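Local coordinates for 2-keto acid:ferredoxin oxidoreductase subunit alpha (PDB 1YD7), which probably serves as the alpha subunit of an enzyme that oxidises 2-oxoglutarate with CoA to succinyl-CoA and CO2, passing the electrons to ferredoxin, at residues L58-P61 with V66-Q69; A32-G37 with E54-Y59. All coordinates share one frame; numbering follows the deposited sequence.

Contact 1 of 2, residues L58-P61 with V66-Q69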
loop_
_atom_site.group_PDB
_atom_site.type_symbol
_atom_site.label_atom_id
_atom_site.label_comp_id
_atom_site.label_asym_id
_atom_site.label_seq_id
_atom_site.Cartn_x
_atom_site.Cartn_y
_atom_site.Cartn_z
ATOM N N LEU A 58 6.999 11.412 -3.069
ATOM C CA LEU A 58 7.612 11.706 -4.374
ATOM C C LEU A 58 6.726 11.338 -5.546
ATOM O O LEU A 58 6.556 12.115 -6.474
ATOM C CB LEU A 58 8.954 10.970 -4.504
ATOM C CG LEU A 58 9.711 11.077 -5.829
ATOM C CD1 LEU A 58 10.295 12.481 -5.978
ATOM C CD2 LEU A 58 10.790 10.028 -5.865
ATOM N N TYR A 59 6.187 10.127 -5.537
ATOM C CA TYR A 59 5.542 9.605 -6.737
ATOM C C TYR A 59 4.110 10.097 -6.965
ATOM O O TYR A 59 3.712 10.262 -8.113
ATOM C CB TYR A 59 5.519 8.064 -6.727
ATOM C CG TYR A 59 6.874 7.377 -6.823
ATOM C CD1 TYR A 59 7.907 7.927 -7.586
ATOM C CD2 TYR A 59 7.094 6.143 -6.203
ATOM C CE1 TYR A 59 9.142 7.303 -7.691
ATOM C CE2 TYR A 59 8.319 5.484 -6.320
ATOM C CZ TYR A 59 9.345 6.088 -7.069
ATOM O OH TYR A 59 10.554 5.497 -7.218
HETATM N N MSE A 60 3.339 10.274 -5.889
HETATM C CA MSE A 60 1.911 10.602 -6.020
HETATM C C MSE A 60 1.641 11.865 -6.844
HETATM O O MSE A 60 0.834 11.811 -7.761
HETATM C CB MSE A 60 1.223 10.716 -4.646
HETATM C CG MSE A 60 0.807 9.399 -4.037
HETATM SE SE MSE A 60 -0.354 8.230 -5.154
HETATM C CE MSE A 60 -1.094 7.324 -3.654
ATOM N N PRO A 61 2.322 12.995 -6.530
ATOM C CA PRO A 61 2.115 14.183 -7.379
ATOM C C PRO A 61 2.381 13.930 -8.847
ATOM O O PRO A 61 1.756 14.569 -9.693
ATOM C CB PRO A 61 3.093 15.230 -6.819
ATOM C CG PRO A 61 3.421 14.774 -5.410
ATOM C CD PRO A 61 3.224 13.257 -5.387
ATOM N N VAL A 66 -2.458 11.740 -4.374
ATOM C CA VAL A 66 -2.549 12.567 -3.192
ATOM C C VAL A 66 -1.826 11.825 -2.114
ATOM O O VAL A 66 -2.044 10.618 -1.949
ATOM C CB VAL A 66 -4.079 12.705 -2.791
ATOM C CG1 VAL A 66 -4.271 13.201 -1.380
ATOM C CG2 VAL A 66 -4.825 13.600 -3.768
ATOM N N VAL A 67 -0.977 12.532 -1.374
ATOM C CA VAL A 67 -0.468 12.079 -0.093
ATOM C C VAL A 67 -0.926 13.083 0.965
ATOM O O VAL A 67 -0.655 14.268 0.855
ATOM C CB VAL A 67 1.076 11.978 -0.088
ATOM C CG1 VAL A 67 1.601 11.537 1.266
ATOM C CG2 VAL A 67 1.508 11.013 -1.150
ATOM N N ILE A 68 -1.636 12.603 1.966
ATOM C CA ILE A 68 -2.080 13.423 3.063
ATOM C C ILE A 68 -1.226 12.994 4.248
ATOM O O ILE A 68 -1.073 11.809 4.522
ATOM C CB ILE A 68 -3.614 13.212 3.339
ATOM C CG1 ILE A 68 -4.447 13.714 2.164
ATOM C CG2 ILE A 68 -4.079 13.922 4.607
ATOM C CD1 ILE A 68 -4.048 15.076 1.632
ATOM N N GLN A 69 -0.641 13.954 4.937
ATOM C CA GLN A 69 0.220 13.649 6.052
ATOM C C GLN A 69 -0.552 13.874 7.339
ATOM O O GLN A 69 -1.098 14.942 7.551
ATOM C CB GLN A 69 1.483 14.509 5.995
ATOM C CG GLN A 69 2.366 14.332 7.211
ATOM C CD GLN A 69 3.764 14.884 7.019
ATOM O OE1 GLN A 69 4.135 15.334 5.929
ATOM N NE2 GLN A 69 4.551 14.846 8.086
#
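Met60, modelled as selenomethionine, meets the start of strand 66-69 with CB and CG against Val67, which offers one methyl in return, and with CG and CE beside the carbonyl of Val66. CG of Met60 sits 3.4 Å from CG2 of Val67, closer than an ordinary carbon-carbon contact, and CB of Met60 follows at 3.5 Å from the same CG2, so a single methyl takes two methylenes. The two side chains cross at about a right angle. With its CG anti to the carbonyl carbon (chi1 -82°) and a bend at the next bond, Met60 runs on beside the peptide of Val66: its CG lies 3.7 Å and its CE 3.8 Å from the carbonyl O of Val66. The whole contact is small, burying 143 Å² on the two sides together.

The rest is looser. The CA atoms of Met60 and Val66 are 5.6 Å apart, yet the CB of Val66 points away from residues 58-61, and its side chain packs on Phe40. The flank formed by Leu58 and Pro61 is exposed, the solvent side of the contact. In the sheet, the backbone of Val66 hydrogen-bonds to Arg39 and Tyr41, while Val67 also packs on Phe53 and Met56 of the helix.

This contact joins the chain just after helix 52-59 to the second strand of the beta-alpha-beta unit 40-43, 52-59, 66-69. The two segments meet here by van der Waals contact, mainly between apolar side chains, without a hydrogen bond between them.

Contact 2 of 2, residues A32-G37 with E54-Y59; sequences AAILAG and EAMALY
Ile34 and Ala33, on the last turns of helix 25-36, face Met56 and Tyr59 of helix 52-59, two helices of the alpha/beta domain whose sequence belongs to the thiamine diphosphate-binding superfamily. The local axes make an angle of 39° and come no nearer than 11.6 Å, a wide separation bridged by long side chains. The helix 25-36 closes at Gly37 with a Schellman motif.

Following 54-59 along the chain, Ala55 turns its methyl toward the other helix but meets helix 25-36 one to two turns earlier, at Ala30 and Glu27. Met56, again selenomethionine, reaches across the gap: bends at chi2 and chi3 fold the chain so that CE lies 4.2 Å from Ala33 CB, while SE is also 4.2 Å from Ile34 CD1.

One turn on, Tyr59 lies beside the same isoleucine, and the two side chains cross nearly perpendicularly. Its ring stacks edge-to-face with Phe15, and its hydroxyl is hydrogen-bonded to Glu27 OE2, so the polar end of this buried residue is satisfied within helix 25-36. The closest approach is made by one methyl, held out by the extended chi2 of Ile34 (179°): Ile34 CD1 approaches Tyr59 obliquely, 3.3 Å from CB and 4.0 Å from ring atom CD2.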
loop_
_atom_site.group_PDB
_atom_site.type_symbol
_atom_site.label_atom_id
_atom_site.label_comp_id
_atom_site.label_asym_id
_atom_site.label_seq_id
_atom_site.Cartn_x
_atom_site.Cartn_y
_atom_site.Cartn_z
ATOM N N ALA A 32 4.230 -1.037 -6.719
ATOM C CA ALA A 32 3.080 -1.926 -6.882
ATOM C C ALA A 32 1.750 -1.194 -6.632
ATOM O O ALA A 32 0.805 -1.333 -7.404
ATOM C CB ALA A 32 3.197 -3.113 -5.939
ATOM N N ALA A 33 1.698 -0.439 -5.539
ATOM C CA ALA A 33 0.504 0.304 -5.164
ATOM C C ALA A 33 0.099 1.238 -6.296
ATOM O O ALA A 33 -1.023 1.192 -6.762
ATOM C CB ALA A 33 0.735 1.049 -3.873
ATOM N N ILE A 34 1.063 1.999 -6.806
ATOM C CA ILE A 34 0.843 2.907 -7.918
ATOM C C ILE A 34 0.479 2.220 -9.217
ATOM O O ILE A 34 -0.416 2.681 -9.944
ATOM C CB ILE A 34 2.061 3.823 -8.090
ATOM C CG1 ILE A 34 2.079 4.812 -6.920
ATOM C CG2 ILE A 34 2.021 4.526 -9.408
ATOM C CD1 ILE A 34 3.203 5.753 -6.907
ATOM N N LEU A 35 1.163 1.134 -9.544
ATOM C CA LEU A 35 0.810 0.380 -10.746
ATOM C C LEU A 35 -0.592 -0.218 -10.609
ATOM O O LEU A 35 -1.283 -0.386 -11.607
ATOM C CB LEU A 35 1.844 -0.731 -11.065
ATOM C CG LEU A 35 3.152 -0.253 -11.730
ATOM C CD1 LEU A 35 4.273 -1.259 -11.466
ATOM C CD2 LEU A 35 2.976 -0.021 -13.241
ATOM N N ALA A 36 -0.985 -0.556 -9.383
ATOM C CA ALA A 36 -2.311 -1.120 -9.121
ATOM C C ALA A 36 -3.447 -0.077 -9.172
ATOM O O ALA A 36 -4.611 -0.454 -9.179
ATOM C CB ALA A 36 -2.335 -1.820 -7.780
ATOM N N GLY A 37 -3.101 1.207 -9.173
ATOM C CA GLY A 37 -4.064 2.308 -9.365
ATOM C C GLY A 37 -4.337 3.098 -8.107
ATOM O O GLY A 37 -5.244 3.904 -8.085
ATOM N N GLU A 54 7.955 8.525 2.057
ATOM C CA GLU A 54 8.773 9.360 1.164
ATOM C C GLU A 54 8.656 8.952 -0.283
ATOM O O GLU A 54 8.727 9.789 -1.167
ATOM C CB GLU A 54 10.254 9.339 1.574
ATOM C CG GLU A 54 10.521 9.967 2.928
ATOM N N ALA A 55 8.518 7.662 -0.549
ATOM C CA ALA A 55 8.387 7.213 -1.935
ATOM C C ALA A 55 7.044 7.677 -2.486
ATOM O O ALA A 55 6.980 8.172 -3.601
ATOM C CB ALA A 55 8.524 5.699 -2.020
HETATM N N MSE A 56 5.987 7.546 -1.675
HETATM C CA MSE A 56 4.627 7.999 -2.046
HETATM C C MSE A 56 4.550 9.532 -2.147
HETATM O O MSE A 56 3.976 10.065 -3.109
HETATM C CB MSE A 56 3.586 7.468 -1.044
HETATM C CG MSE A 56 3.514 5.947 -0.976
HETATM SE SE MSE A 56 3.091 5.131 -2.718
HETATM C CE MSE A 56 1.070 5.000 -2.559
ATOM N N ALA A 57 5.178 10.237 -1.206
ATOM C CA ALA A 57 5.319 11.709 -1.326
ATOM C C ALA A 57 5.973 12.141 -2.629
ATOM O O ALA A 57 5.566 13.139 -3.235
ATOM C CB ALA A 57 6.099 12.287 -0.154
ATOM N N LEU A 58 6.999 11.412 -3.069
ATOM C CA LEU A 58 7.612 11.706 -4.374
ATOM C C LEU A 58 6.726 11.338 -5.546
ATOM O O LEU A 58 6.556 12.115 -6.474
ATOM C CB LEU A 58 8.954 10.970 -4.504
ATOM C CG LEU A 58 9.711 11.077 -5.829
ATOM C CD1 LEU A 58 10.295 12.481 -5.978
ATOM C CD2 LEU A 58 10.790 10.028 -5.865
ATOM N N TYR A 59 6.187 10.127 -5.537
ATOM C CA TYR A 59 5.542 9.605 -6.737
ATOM C C TYR A 59 4.110 10.097 -6.965
ATOM O O TYR A 59 3.712 10.262 -8.113
ATOM C CB TYR A 59 5.519 8.064 -6.727
ATOM C CG TYR A 59 6.874 7.377 -6.823
ATOM C CD1 TYR A 59 7.907 7.927 -7.586
ATOM C CD2 TYR A 59 7.094 6.143 -6.203
ATOM C CE1 TYR A 59 9.142 7.303 -7.691
ATOM C CE2 TYR A 59 8.319 5.484 -6.320
ATOM C CZ TYR A 59 9.345 6.088 -7.069
ATOM O OH TYR A 59 10.554 5.497 -7.218
#

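How the contacts relate
The two contacts sit about 8 Å apart, centre to centre, on the same side of the chain's centre, and both draw on helix 52-59; residues 58 and 59 belong to each. Along the chain the order is helix 25-36, strand 40-43, helix 52-59, strand 66-69. Contact 2 binds helix 52-59 to helix 25-36, and contact 1 joins the chain at the end of helix 52-59 to strand 66-69, outermost in the parallel sheet within this chain. They meet directly where Val67 CG2 lies 3.3 Å from Met56 O. Helix 52-59 therefore packs against helix 25-36 on one flank and strand 66-69 on another, as one of the helices packed on the parallel sheet of this alpha/beta domain.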